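Local atomic coordinates of 7beta-hydroxysteroid dehydrogenase (Collinsella aerofaciens, PDB entry 5FYD), a protein that catalyses the NADPH-dependent reduction of the 7-oxo group of 7-oxolithocholate to ursodeoxycholate, working as a homodimer of the short-chain dehydrogenase/reductase family. Residues 143-148 / 154-159; 74-79 / 124-129; 24-29 / 54-59; 5-10 / 178-183. All coordinates share one frame; numbering follows the deposited sequence.

Interaction 1 is the buried one, at the catalytic end of the molecule, where glycine backbones press together beside a tyrosine and two hydroxyls. The other three lie away from it, each only partly buried. Interaction 2 joins two helices through an aromatic cluster; interaction 3 joins a helix to the end of another and the loop behind it, a tyrosine and a valine closing on an alanine, with a water bridging backbone carbonyls. Interaction 4 is polar, a tyrosine-aspartate hydrogen bond fastening the N-terminal helix to strand 179-186. It touches interaction 2 through M127 against V179 and V181, and interaction 3 through W10 against E59, whereas interaction 1 touches none of them.

Interaction 1: residues 143-148 / 154-159; sequences SMTGIS and GQYGAG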
loop_
_atom_site.group_PDB
_atom_site.type_symbol
_atom_site.label_atom_id
_atom_site.label_comp_id
_atom_site.label_asym_id
_atom_site.label_seq_id
_atom_site.Cartn_x
_atom_site.Cartn_y
_atom_site.Cartn_z
ATOM N N SER A 143 13.795 -4.055 9.450
ATOM C CA SER A 143 13.142 -4.752 8.360
ATOM C C SER A 143 14.123 -5.688 7.721
ATOM O O SER A 143 15.336 -5.400 7.680
ATOM C CB SER A 143 12.696 -3.736 7.330
ATOM O OG SER A 143 12.137 -4.393 6.212
ATOM N N MET A 144 13.618 -6.811 7.219
ATOM C CA MET A 144 14.417 -7.739 6.449
ATOM C C MET A 144 15.129 -7.089 5.247
ATOM O O MET A 144 16.192 -7.567 4.869
ATOM C CB MET A 144 13.565 -8.952 6.025
ATOM C CG MET A 144 13.427 -9.934 7.187
ATOM S SD MET A 144 12.214 -11.201 6.861
ATOM C CE MET A 144 13.073 -12.139 5.602
ATOM N N THR A 145 14.602 -5.971 4.732
ATOM C CA THR A 145 15.286 -5.194 3.703
ATOM C C THR A 145 16.647 -4.674 4.184
ATOM O O THR A 145 17.552 -4.468 3.368
ATOM C CB THR A 145 14.446 -4.001 3.187
ATOM O OG1 THR A 145 14.166 -3.113 4.267
ATOM C CG2 THR A 145 13.155 -4.463 2.551
ATOM N N GLY A 146 16.783 -4.469 5.492
ATOM C CA GLY A 146 18.069 -4.123 6.088
ATOM C C GLY A 146 19.132 -5.211 6.016
ATOM O O GLY A 146 20.322 -4.937 6.187
ATOM N N ILE A 147 18.699 -6.448 5.788
ATOM C CA ILE A 147 19.561 -7.585 5.585
ATOM C C ILE A 147 19.766 -7.904 4.105
ATOM O O ILE A 147 20.890 -8.154 3.674
ATOM C CB ILE A 147 18.982 -8.831 6.318
ATOM C CG1 ILE A 147 18.803 -8.520 7.802
ATOM C CG2 ILE A 147 19.855 -10.057 6.067
ATOM C CD1 ILE A 147 18.036 -9.560 8.570
ATOM N N SER A 148 18.672 -7.901 3.335
ATOM C CA SER A 148 18.707 -8.276 1.924
ATOM C C SER A 148 19.168 -7.160 0.989
ATOM O O SER A 148 19.605 -7.441 -0.137
ATOM C CB SER A 148 17.302 -8.706 1.494
ATOM O OG SER A 148 16.416 -7.598 1.486
ATOM N N GLY A 154 16.221 1.818 -2.424
ATOM C CA GLY A 154 17.501 1.634 -1.735
ATOM C C GLY A 154 17.557 2.144 -0.303
ATOM O O GLY A 154 18.099 1.473 0.601
ATOM N N GLN A 155 16.965 3.312 -0.069
ATOM C CA GLN A 155 16.990 3.868 1.288
ATOM C C GLN A 155 16.163 3.131 2.349
ATOM O O GLN A 155 16.427 3.298 3.555
ATOM C CB GLN A 155 16.645 5.357 1.280
ATOM C CG GLN A 155 17.864 6.248 1.294
ATOM C CD GLN A 155 17.640 7.529 2.071
ATOM O OE1 GLN A 155 17.700 7.557 3.286
ATOM N NE2 GLN A 155 17.408 8.601 1.358
ATOM N N TYR A 156 15.186 2.325 1.935
ATOM C CA TYR A 156 14.411 1.446 2.851
ATOM C C TYR A 156 15.396 0.559 3.610
ATOM O O TYR A 156 15.543 0.664 4.843
ATOM C CB TYR A 156 13.411 0.562 2.058
ATOM C CG TYR A 156 12.314 -0.215 2.832
ATOM C CD1 TYR A 156 12.277 -0.298 4.217
ATOM C CD2 TYR A 156 11.276 -0.844 2.119
ATOM C CE1 TYR A 156 11.266 -0.972 4.882
ATOM C CE2 TYR A 156 10.267 -1.553 2.773
ATOM C CZ TYR A 156 10.254 -1.606 4.151
ATOM O OH TYR A 156 9.233 -2.298 4.796
ATOM N N GLY A 157 16.114 -0.264 2.862
ATOM C CA GLY A 157 17.063 -1.174 3.441
ATOM C C GLY A 157 18.221 -0.447 4.102
ATOM O O GLY A 157 18.697 -0.875 5.143
ATOM N N ALA A 158 18.681 0.647 3.499
ATOM C CA ALA A 158 19.854 1.344 4.037
ATOM C C ALA A 158 19.531 1.911 5.421
ATOM O O ALA A 158 20.309 1.757 6.366
ATOM C CB ALA A 158 20.321 2.448 3.098
ATOM N N GLY A 159 18.405 2.614 5.520
ATOM C CA GLY A 159 17.948 3.177 6.774
ATOM C C GLY A 159 17.632 2.110 7.804
ATOM O O GLY A 159 18.011 2.236 8.981
#
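The flat ring of Y156 carries T145 over one face, and the ring of H95 also stacks on it. T145 OG1 sits 3.4 Å from Y156 CD1, displaced toward the rim, while the methyl CG2 makes a CH-pi contact 4.1 Å from the ring centroid and 12° off the normal. S143 OG approaches the same ring obliquely, 3.8 Å from Y156 CE1. With OG1 at +61°, between its own backbone N and carbonyl carbon, T145 can share a 3.1 Å hydrogen bond between that OG1 and S143 OG. Threonine suits the place by supplying both hydroxyl and methyl.

Beside the ring the backbones are in contact. G157 CA lies 3.3 Å from T145 O, and G146 CA makes a CH...O contact to G157 O at 3.4 Å. A beta carbon on G157 would collide with T145 O, which explains the glycine.

S143 is the inferred transition-state stabiliser and Y156 the inferred proton acceptor; with K160 one turn further on, they match the Ser-Tyr-Lys set of this family. S143 closes strand 136-143, short helix 145-148 follows it, and Y156 belongs to helix 154-173, with P199 of the second subunit packing on S143, T145 and Y156.

Interaction 2: residues 74-79 / 124-129; sequences ETVFAA and HHYMRI
F77 and H125 lie flat on one another in a face-to-face stack, their centroids 3.6 Å apart and their planes only 2° from parallel. The two side chains run past each other in opposite directions, so each ring also receives the other's beta carbon: H125 CB stands 3.8 Å from the F77 centroid and F77 CB 4.0 Å from that of H125. On the histidine side this overlap follows from CG standing anti to the backbone N (chi1 179°), which sends the imidazole out toward helix 72-80.

Y126 is turned differently. Its plane is inclined 68° to that of F77, and the two rings meet with F77 CE1 3.7 Å from Y126 CE2. The phenol oxygen comes to the edge of the phenylalanine, near its plane, and V76 CG1 packs 3.5 Å from Y126 OH. That hydroxyl is not left to apolar neighbours alone, since it hydrogen-bonds T80 OG1; a tyrosine thus serves both the apolar interface and a polar neighbour.

The segment axes approach to 11.7 Å, a spacing that large side chains fill. V76 and Y126 both rest on L12 of strand 10-14, so this aromatic cluster joins two neighbouring helices that cover the parallel sheet of a Rossmann-type fold.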
loop_
_atom_site.group_PDB
_atom_site.type_symbol
_atom_site.label_atom_id
_atom_site.label_comp_id
_atom_site.label_asym_id
_atom_site.label_seq_id
_atom_site.Cartn_x
_atom_site.Cartn_y
_atom_site.Cartn_z
ATOM N N GLU A 74 12.906 17.145 18.982
ATOM C CA GLU A 74 12.788 18.166 20.023
ATOM C C GLU A 74 11.352 18.397 20.520
ATOM O O GLU A 74 11.135 18.649 21.714
ATOM C CB GLU A 74 13.407 19.486 19.527
ATOM C CG GLU A 74 14.918 19.409 19.402
ATOM C CD GLU A 74 15.620 19.221 20.732
ATOM O OE1 GLU A 74 15.088 19.694 21.778
ATOM O OE2 GLU A 74 16.691 18.578 20.734
ATOM N N THR A 75 10.380 18.284 19.623
ATOM C CA THR A 75 8.963 18.352 19.994
ATOM C C THR A 75 8.636 17.224 20.963
ATOM O O THR A 75 7.996 17.428 21.998
ATOM C CB THR A 75 8.080 18.261 18.752
ATOM O OG1 THR A 75 8.296 19.436 17.963
ATOM C CG2 THR A 75 6.604 18.155 19.077
ATOM N N VAL A 76 9.131 16.042 20.641
ATOM C CA VAL A 76 8.939 14.877 21.510
ATOM C C VAL A 76 9.617 15.087 22.873
ATOM O O VAL A 76 9.007 14.844 23.915
ATOM C CB VAL A 76 9.466 13.594 20.848
ATOM C CG1 VAL A 76 9.368 12.415 21.798
ATOM C CG2 VAL A 76 8.699 13.315 19.563
ATOM N N PHE A 77 10.869 15.529 22.865
ATOM C CA PHE A 77 11.598 15.706 24.115
ATOM C C PHE A 77 10.913 16.701 25.035
ATOM O O PHE A 77 10.919 16.523 26.278
ATOM C CB PHE A 77 13.043 16.177 23.895
ATOM C CG PHE A 77 13.853 15.315 22.954
ATOM C CD1 PHE A 77 13.539 13.983 22.708
ATOM C CD2 PHE A 77 14.942 15.868 22.312
ATOM C CE1 PHE A 77 14.307 13.237 21.812
ATOM C CE2 PHE A 77 15.717 15.134 21.430
ATOM C CZ PHE A 77 15.403 13.819 21.186
ATOM N N ALA A 78 10.365 17.767 24.449
ATOM C CA ALA A 78 9.655 18.768 25.257
ATOM C C ALA A 78 8.397 18.152 25.866
ATOM O O ALA A 78 8.097 18.407 27.046
ATOM C CB ALA A 78 9.325 20.015 24.438
ATOM N N ALA A 79 7.703 17.311 25.094
ATOM C CA ALA A 79 6.489 16.617 25.555
ATOM C C ALA A 79 6.730 15.641 26.703
ATOM O O ALA A 79 5.873 15.502 27.597
ATOM C CB ALA A 79 5.796 15.892 24.404
ATOM N N HIS A 124 19.380 8.358 21.219
ATOM C CA HIS A 124 20.415 8.973 22.050
ATOM C C HIS A 124 19.831 9.629 23.296
ATOM O O HIS A 124 20.301 9.409 24.399
ATOM C CB HIS A 124 21.175 10.017 21.240
ATOM C CG HIS A 124 22.219 10.746 22.018
ATOM N ND1 HIS A 124 22.073 12.056 22.406
ATOM C CD2 HIS A 124 23.434 10.351 22.465
ATOM C CE1 HIS A 124 23.165 12.446 23.046
ATOM N NE2 HIS A 124 24.001 11.429 23.095
ATOM N N HIS A 125 18.788 10.420 23.097
ATOM C CA HIS A 125 18.193 11.191 24.181
ATOM C C HIS A 125 17.641 10.262 25.266
ATOM O O HIS A 125 17.977 10.409 26.454
ATOM C CB HIS A 125 17.136 12.082 23.583
ATOM C CG HIS A 125 16.421 12.930 24.569
ATOM N ND1 HIS A 125 16.766 14.241 24.804
ATOM C CD2 HIS A 125 15.348 12.673 25.343
ATOM C CE1 HIS A 125 15.957 14.740 25.721
ATOM N NE2 HIS A 125 15.074 13.817 26.044
ATOM N N TYR A 126 16.854 9.262 24.860
ATOM C CA TYR A 126 16.260 8.347 25.836
ATOM C C TYR A 126 17.270 7.366 26.402
ATOM O O TYR A 126 17.146 6.994 27.576
ATOM C CB TYR A 126 14.956 7.725 25.314
ATOM C CG TYR A 126 13.939 8.825 25.137
ATOM C CD1 TYR A 126 13.273 9.364 26.229
ATOM C CD2 TYR A 126 13.704 9.376 23.892
ATOM C CE1 TYR A 126 12.389 10.423 26.080
ATOM C CE2 TYR A 126 12.831 10.433 23.732
ATOM C CZ TYR A 126 12.172 10.960 24.822
ATOM O OH TYR A 126 11.285 12.019 24.678
ATOM N N MET A 127 18.313 7.006 25.640
ATOM C CA MET A 127 19.402 6.220 26.222
ATOM C C MET A 127 20.143 6.956 27.338
ATOM O O MET A 127 20.524 6.336 28.342
ATOM C CB MET A 127 20.375 5.675 25.158
ATOM C CG MET A 127 19.857 4.405 24.475
ATOM S SD MET A 127 19.458 3.046 25.588
ATOM C CE MET A 127 21.000 2.918 26.487
ATOM N N ARG A 128 20.306 8.266 27.197
ATOM C CA ARG A 128 20.881 9.088 28.271
ATOM C C ARG A 128 20.049 9.018 29.533
ATOM O O ARG A 128 20.581 8.855 30.634
ATOM C CB ARG A 128 21.041 10.537 27.815
ATOM C CG ARG A 128 22.191 10.692 26.844
ATOM C CD ARG A 128 22.316 12.084 26.261
ATOM N NE ARG A 128 22.255 13.119 27.288
ATOM C CZ ARG A 128 21.432 14.171 27.280
ATOM N NH1 ARG A 128 20.573 14.391 26.266
ATOM N NH2 ARG A 128 21.473 15.025 28.305
ATOM N N ILE A 129 18.740 9.108 29.371
ATOM C CA ILE A 129 17.840 9.045 30.522
ATOM C C ILE A 129 17.898 7.648 31.147
ATOM O O ILE A 129 18.123 7.507 32.369
ATOM C CB ILE A 129 16.406 9.453 30.123
ATOM C CG1 ILE A 129 16.361 10.950 29.763
ATOM C CG2 ILE A 129 15.421 9.142 31.248
ATOM C CD1 ILE A 129 15.157 11.358 28.943
#

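Interaction 3: residues 24-29 / 54-59; sequences FCEKIA and ETYGVE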
loop_
_atom_site.group_PDB
_atom_site.type_symbol
_atom_site.label_atom_id
_atom_site.label_comp_id
_atom_site.label_asym_id
_atom_site.label_seq_id
_atom_site.Cartn_x
_atom_site.Cartn_y
_atom_site.Cartn_z
ATOM N N PHE A 24 2.344 -1.840 19.726
ATOM C CA PHE A 24 3.233 -1.451 20.837
ATOM C C PHE A 24 2.472 -0.677 21.924
ATOM O O PHE A 24 2.662 -0.913 23.122
ATOM C CB PHE A 24 4.449 -0.636 20.353
ATOM C CG PHE A 24 5.645 -1.480 19.981
ATOM C CD1 PHE A 24 6.383 -2.120 20.973
ATOM C CD2 PHE A 24 6.011 -1.666 18.650
ATOM C CE1 PHE A 24 7.455 -2.917 20.644
ATOM C CE2 PHE A 24 7.093 -2.451 18.311
ATOM C CZ PHE A 24 7.814 -3.070 19.314
ATOM N N CYS A 25 1.618 0.257 21.510
ATOM C CA CYS A 25 0.839 1.058 22.471
ATOM C C CYS A 25 -0.028 0.144 23.327
ATOM O O CYS A 25 -0.052 0.256 24.558
ATOM C CB CYS A 25 -0.061 2.068 21.763
ATOM S SG CYS A 25 0.820 3.410 20.910
ATOM N N GLU A 26 -0.715 -0.779 22.664
ATOM C CA GLU A 26 -1.621 -1.691 23.375
ATOM C C GLU A 26 -0.852 -2.598 24.317
ATOM O O GLU A 26 -1.278 -2.819 25.445
ATOM C CB GLU A 26 -2.472 -2.505 22.394
ATOM C CG GLU A 26 -3.383 -1.650 21.542
ATOM C CD GLU A 26 -3.966 -2.387 20.336
ATOM O OE1 GLU A 26 -3.386 -3.386 19.869
ATOM O OE2 GLU A 26 -5.000 -1.939 19.836
ATOM N N LYS A 27 0.298 -3.113 23.869
ATOM C CA LYS A 27 1.102 -4.030 24.690
ATOM C C LYS A 27 1.638 -3.343 25.964
ATOM O O LYS A 27 1.504 -3.889 27.070
ATOM C CB LYS A 27 2.247 -4.643 23.880
ATOM C CG LYS A 27 3.107 -5.641 24.632
ATOM C CD LYS A 27 2.369 -6.915 25.024
ATOM C CE LYS A 27 3.349 -7.993 25.473
ATOM N NZ LYS A 27 2.766 -9.359 25.376
ATOM N N ILE A 28 2.205 -2.141 25.838
ATOM C CA ILE A 28 2.724 -1.465 27.020
ATOM C C ILE A 28 1.604 -0.999 27.967
ATOM O O ILE A 28 1.769 -1.041 29.177
ATOM C CB ILE A 28 3.761 -0.347 26.715
ATOM C CG1 ILE A 28 3.119 0.861 26.055
ATOM C CG2 ILE A 28 4.936 -0.902 25.888
ATOM C CD1 ILE A 28 4.046 2.057 26.046
ATOM N N ALA A 29 0.458 -0.614 27.407
ATOM C CA ALA A 29 -0.698 -0.259 28.215
ATOM C C ALA A 29 -1.209 -1.473 28.985
ATOM O O ALA A 29 -1.486 -1.365 30.181
ATOM C CB ALA A 29 -1.780 0.327 27.348
ATOM N N GLU A 54 -9.740 4.030 27.575
ATOM C CA GLU A 54 -10.990 3.312 27.878
ATOM C C GLU A 54 -10.777 1.798 28.079
ATOM O O GLU A 54 -11.397 1.187 28.946
ATOM C CB GLU A 54 -12.033 3.569 26.779
ATOM C CG GLU A 54 -13.460 3.505 27.268
ATOM C CD GLU A 54 -13.784 4.666 28.208
ATOM O OE1 GLU A 54 -13.703 5.861 27.811
ATOM O OE2 GLU A 54 -14.088 4.373 29.374
ATOM N N THR A 55 -9.855 1.223 27.323
ATOM C CA THR A 55 -9.568 -0.200 27.401
ATOM C C THR A 55 -8.651 -0.578 28.563
ATOM O O THR A 55 -8.874 -1.612 29.224
ATOM C CB THR A 55 -8.943 -0.670 26.066
ATOM O OG1 THR A 55 -9.838 -0.329 25.007
ATOM C CG2 THR A 55 -8.696 -2.178 26.066
ATOM N N TYR A 56 -7.611 0.224 28.789
ATOM C CA TYR A 56 -6.520 -0.135 29.715
ATOM C C TYR A 56 -6.431 0.674 30.995
ATOM O O TYR A 56 -5.767 0.250 31.931
ATOM C CB TYR A 56 -5.171 -0.113 29.011
ATOM C CG TYR A 56 -5.117 -1.082 27.847
ATOM C CD1 TYR A 56 -4.986 -2.444 28.065
ATOM C CD2 TYR A 56 -5.230 -0.636 26.539
ATOM C CE1 TYR A 56 -4.950 -3.333 27.009
ATOM C CE2 TYR A 56 -5.190 -1.526 25.487
ATOM C CZ TYR A 56 -5.050 -2.872 25.736
ATOM O OH TYR A 56 -5.017 -3.759 24.678
ATOM N N GLY A 57 -7.098 1.825 31.053
ATOM C CA GLY A 57 -7.077 2.643 32.261
ATOM C C GLY A 57 -5.718 3.256 32.546
ATOM O O GLY A 57 -5.375 3.515 33.701
ATOM N N VAL A 58 -4.940 3.482 31.495
ATOM C CA VAL A 58 -3.659 4.177 31.637
ATOM C C VAL A 58 -3.814 5.604 31.163
ATOM O O VAL A 58 -4.775 5.941 30.451
ATOM C CB VAL A 58 -2.502 3.455 30.899
ATOM C CG1 VAL A 58 -2.359 2.034 31.445
ATOM C CG2 VAL A 58 -2.671 3.459 29.395
ATOM N N GLU A 59 -2.850 6.431 31.531
ATOM C CA GLU A 59 -2.795 7.808 31.032
ATOM C C GLU A 59 -2.193 7.812 29.636
ATOM O O GLU A 59 -1.381 6.939 29.297
ATOM C CB GLU A 59 -1.949 8.687 31.936
ATOM C CG GLU A 59 -2.518 8.874 33.339
ATOM C CD GLU A 59 -1.579 9.638 34.220
ATOM O OE1 GLU A 59 -0.703 9.015 34.837
ATOM O OE2 GLU A 59 -1.653 10.885 34.230
HETATM O O HOH W 1 -3.437 -1.667 32.235
#
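A29 O and Y56 O share a water, which lies 2.8 Å from A29 O and 3.0 Å from Y56 O and is placed to donate to either, although other acceptors compete for its protons. The bridge forms where the C-terminal ends of helices 19-30 and 42-56 converge. Beside this bridge, the side chains meet without a direct hydrogen bond.

A29 CB presses obliquely on the ring of Y56, 3.7 Å from CG; a residue as small as alanine lets the backbones come to 6.0 Å between A29 CA and Y56 CA. Y56 CG stands anti to the carbonyl carbon (chi1 -60°), which turns the ring to A29 and E26, obliquely across helix 19-30. E26 O lies above one face, offset toward the rim, and E26 CB meets Y56 OH at 3.6 Å, while the carboxylate leads away. The opposite face is covered by T55 CG2, so the ring is held between its own helix and its neighbour. G57 then turns the chain with a positive phi of 68°, readily adopted by glycine, and brings V58 back, its CG2 3.8 Å from A29 CB. A serine in place of Y56 would probably open a gap over E26 and A29 and leave the T55 methyl without the ring it packs on.

A29, E26 and V58 all touch I52, and A29 also rests on V35. E59 pairs its backbone with V35, leading into strand 60-64. The two helices follow strands 10-14 and 34-39, so the contact joins consecutive beta-alpha units of the Rossmann-type fold.

Interaction 4: residues 5-10 / 178-183; sequences EKYGEW and GVDVEV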
loop_
_atom_site.group_PDB
_atom_site.type_symbol
_atom_site.label_atom_id
_atom_site.label_comp_id
_atom_site.label_asym_id
_atom_site.label_seq_id
_atom_site.Cartn_x
_atom_site.Cartn_y
_atom_site.Cartn_z
ATOM N N GLU A 5 6.187 -1.541 36.550
ATOM C CA GLU A 5 6.983 -1.812 37.747
ATOM C C GLU A 5 8.443 -2.087 37.396
ATOM O O GLU A 5 9.354 -1.665 38.110
ATOM C CB GLU A 5 6.382 -2.999 38.524
ATOM C CG GLU A 5 4.985 -2.734 39.076
ATOM C CD GLU A 5 4.225 -4.002 39.491
ATOM O OE1 GLU A 5 4.079 -4.956 38.690
ATOM O OE2 GLU A 5 3.734 -4.037 40.638
ATOM N N LYS A 6 8.680 -2.793 36.297
ATOM C CA LYS A 6 10.034 -3.212 35.933
ATOM C C LYS A 6 10.858 -2.056 35.347
ATOM O O LYS A 6 12.040 -1.878 35.671
ATOM C CB LYS A 6 9.959 -4.375 34.933
ATOM C CG LYS A 6 11.307 -4.955 34.543
ATOM C CD LYS A 6 11.160 -6.178 33.653
ATOM C CE LYS A 6 12.500 -6.893 33.530
ATOM N NZ LYS A 6 12.347 -8.196 32.827
ATOM N N TYR A 7 10.228 -1.279 34.469
ATOM C CA TYR A 7 10.969 -0.271 33.681
ATOM C C TYR A 7 10.689 1.199 33.981
ATOM O O TYR A 7 11.621 2.011 34.031
ATOM C CB TYR A 7 10.749 -0.545 32.195
ATOM C CG TYR A 7 11.356 -1.835 31.715
ATOM C CD1 TYR A 7 12.734 -2.061 31.793
ATOM C CD2 TYR A 7 10.562 -2.822 31.148
ATOM C CE1 TYR A 7 13.292 -3.249 31.346
ATOM C CE2 TYR A 7 11.114 -4.003 30.674
ATOM C CZ TYR A 7 12.479 -4.205 30.764
ATOM O OH TYR A 7 12.996 -5.392 30.292
ATOM N N GLY A 8 9.429 1.560 34.176
ATOM C CA GLY A 8 9.094 2.954 34.533
ATOM C C GLY A 8 7.690 3.350 34.162
ATOM O O GLY A 8 6.970 2.573 33.594
ATOM N N GLU A 9 7.304 4.575 34.488
ATOM C CA GLU A 9 5.893 4.982 34.382
ATOM C C GLU A 9 5.354 5.152 32.978
ATOM O O GLU A 9 4.190 4.828 32.733
ATOM C CB GLU A 9 5.622 6.299 35.135
ATOM C CG GLU A 9 5.537 6.176 36.630
ATOM C CD GLU A 9 4.360 5.327 37.059
ATOM O OE1 GLU A 9 3.170 5.665 36.805
ATOM O OE2 GLU A 9 4.659 4.294 37.630
ATOM N N TRP A 10 6.167 5.717 32.083
ATOM C CA TRP A 10 5.723 6.052 30.751
ATOM C C TRP A 10 6.544 5.339 29.679
ATOM O O TRP A 10 7.762 5.219 29.801
ATOM C CB TRP A 10 5.810 7.558 30.520
ATOM C CG TRP A 10 4.807 8.346 31.303
ATOM C CD1 TRP A 10 4.906 8.749 32.598
ATOM C CD2 TRP A 10 3.570 8.847 30.814
ATOM N NE1 TRP A 10 3.786 9.467 32.958
ATOM C CE2 TRP A 10 2.943 9.532 31.886
ATOM C CE3 TRP A 10 2.909 8.765 29.578
ATOM C CZ2 TRP A 10 1.721 10.173 31.745
ATOM C CZ3 TRP A 10 1.685 9.370 29.435
ATOM C CH2 TRP A 10 1.088 10.070 30.521
ATOM N N GLY A 178 20.983 -2.169 33.878
ATOM C CA GLY A 178 19.539 -2.154 34.087
ATOM C C GLY A 178 18.694 -1.725 32.893
ATOM O O GLY A 178 17.482 -1.635 33.000
ATOM N N VAL A 179 19.328 -1.423 31.761
ATOM C CA VAL A 179 18.608 -1.048 30.556
ATOM C C VAL A 179 18.612 -2.252 29.613
ATOM O O VAL A 179 19.664 -2.848 29.387
ATOM C CB VAL A 179 19.257 0.166 29.882
ATOM C CG1 VAL A 179 18.410 0.686 28.744
ATOM C CG2 VAL A 179 19.492 1.279 30.904
ATOM N N ASP A 180 17.446 -2.626 29.104
ATOM C CA ASP A 180 17.298 -3.754 28.167
ATOM C C ASP A 180 16.976 -3.216 26.774
ATOM O O ASP A 180 15.993 -2.522 26.596
ATOM C CB ASP A 180 16.187 -4.699 28.604
ATOM C CG ASP A 180 16.497 -5.423 29.908
ATOM O OD1 ASP A 180 17.687 -5.685 30.193
ATOM O OD2 ASP A 180 15.536 -5.711 30.659
ATOM N N VAL A 181 17.811 -3.545 25.795
ATOM C CA VAL A 181 17.652 -3.051 24.447
ATOM C C VAL A 181 17.601 -4.223 23.494
ATOM O O VAL A 181 18.327 -5.192 23.662
ATOM C CB VAL A 181 18.778 -2.051 24.082
ATOM C CG1 VAL A 181 18.745 -1.629 22.603
ATOM C CG2 VAL A 181 18.676 -0.837 24.972
ATOM N N GLU A 182 16.724 -4.134 22.513
ATOM C CA GLU A 182 16.525 -5.165 21.501
ATOM C C GLU A 182 16.164 -4.510 20.184
ATOM O O GLU A 182 15.509 -3.471 20.165
ATOM C CB GLU A 182 15.406 -6.104 21.924
ATOM C CG GLU A 182 15.170 -7.321 21.031
ATOM C CD GLU A 182 13.816 -7.955 21.304
ATOM O OE1 GLU A 182 13.394 -8.003 22.490
ATOM O OE2 GLU A 182 13.155 -8.348 20.328
ATOM N N VAL A 183 16.617 -5.103 19.099
ATOM C CA VAL A 183 16.042 -4.816 17.783
ATOM C C VAL A 183 15.263 -6.017 17.288
ATOM O O VAL A 183 15.741 -7.154 17.350
ATOM C CB VAL A 183 17.078 -4.331 16.751
ATOM C CG1 VAL A 183 18.316 -5.221 16.660
ATOM C CG2 VAL A 183 16.436 -4.138 15.366
HETATM O O HOH W 2 15.662 -7.819 32.497
#
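D180, which takes the hydroxyl of Y7, follows a short lead-in: G178 N is held by D134 OD1, and V179 turns away from the N-terminal helix to pack on M127 and F130 of helix 105-132. At D180 the backbone pairs with G136 and V138 of the adjacent strand, and the side chain projects toward the helix. Its CG stands anti to the carbonyl carbon (chi1 -66°), and OD2 thereby arrives at the edge of the Y7 ring, in its plane. The carboxylate plane is turned 88° to the ring. Y7 OH donates over 2.6 Å to D180 OD2, which accepts with its anti lone pair, the one facing away from OD1. Beyond D180, V181 and V183 pack against T167 of helix 154-173, and V181 also against F123.

K6 lies alongside. Its CG sits 3.9 Å above the middle of the Y7 ring, and the extended chain carries NZ to 4.6 Å from D180 OD2, too far for a salt bridge. A water donates to D180 OD2 at 2.8 Å and accepts a weak bond from K6 NZ. A phenylalanine in place of Y7 would probably keep the lysine packing but leave D180 OD2 without its protein donor.

Tyrosine donor, water and nearby ammonium would be expected to favour a charged carboxylate, so helix 3-7 is probably joined to the sheet by a charge-assisted hydrogen bond.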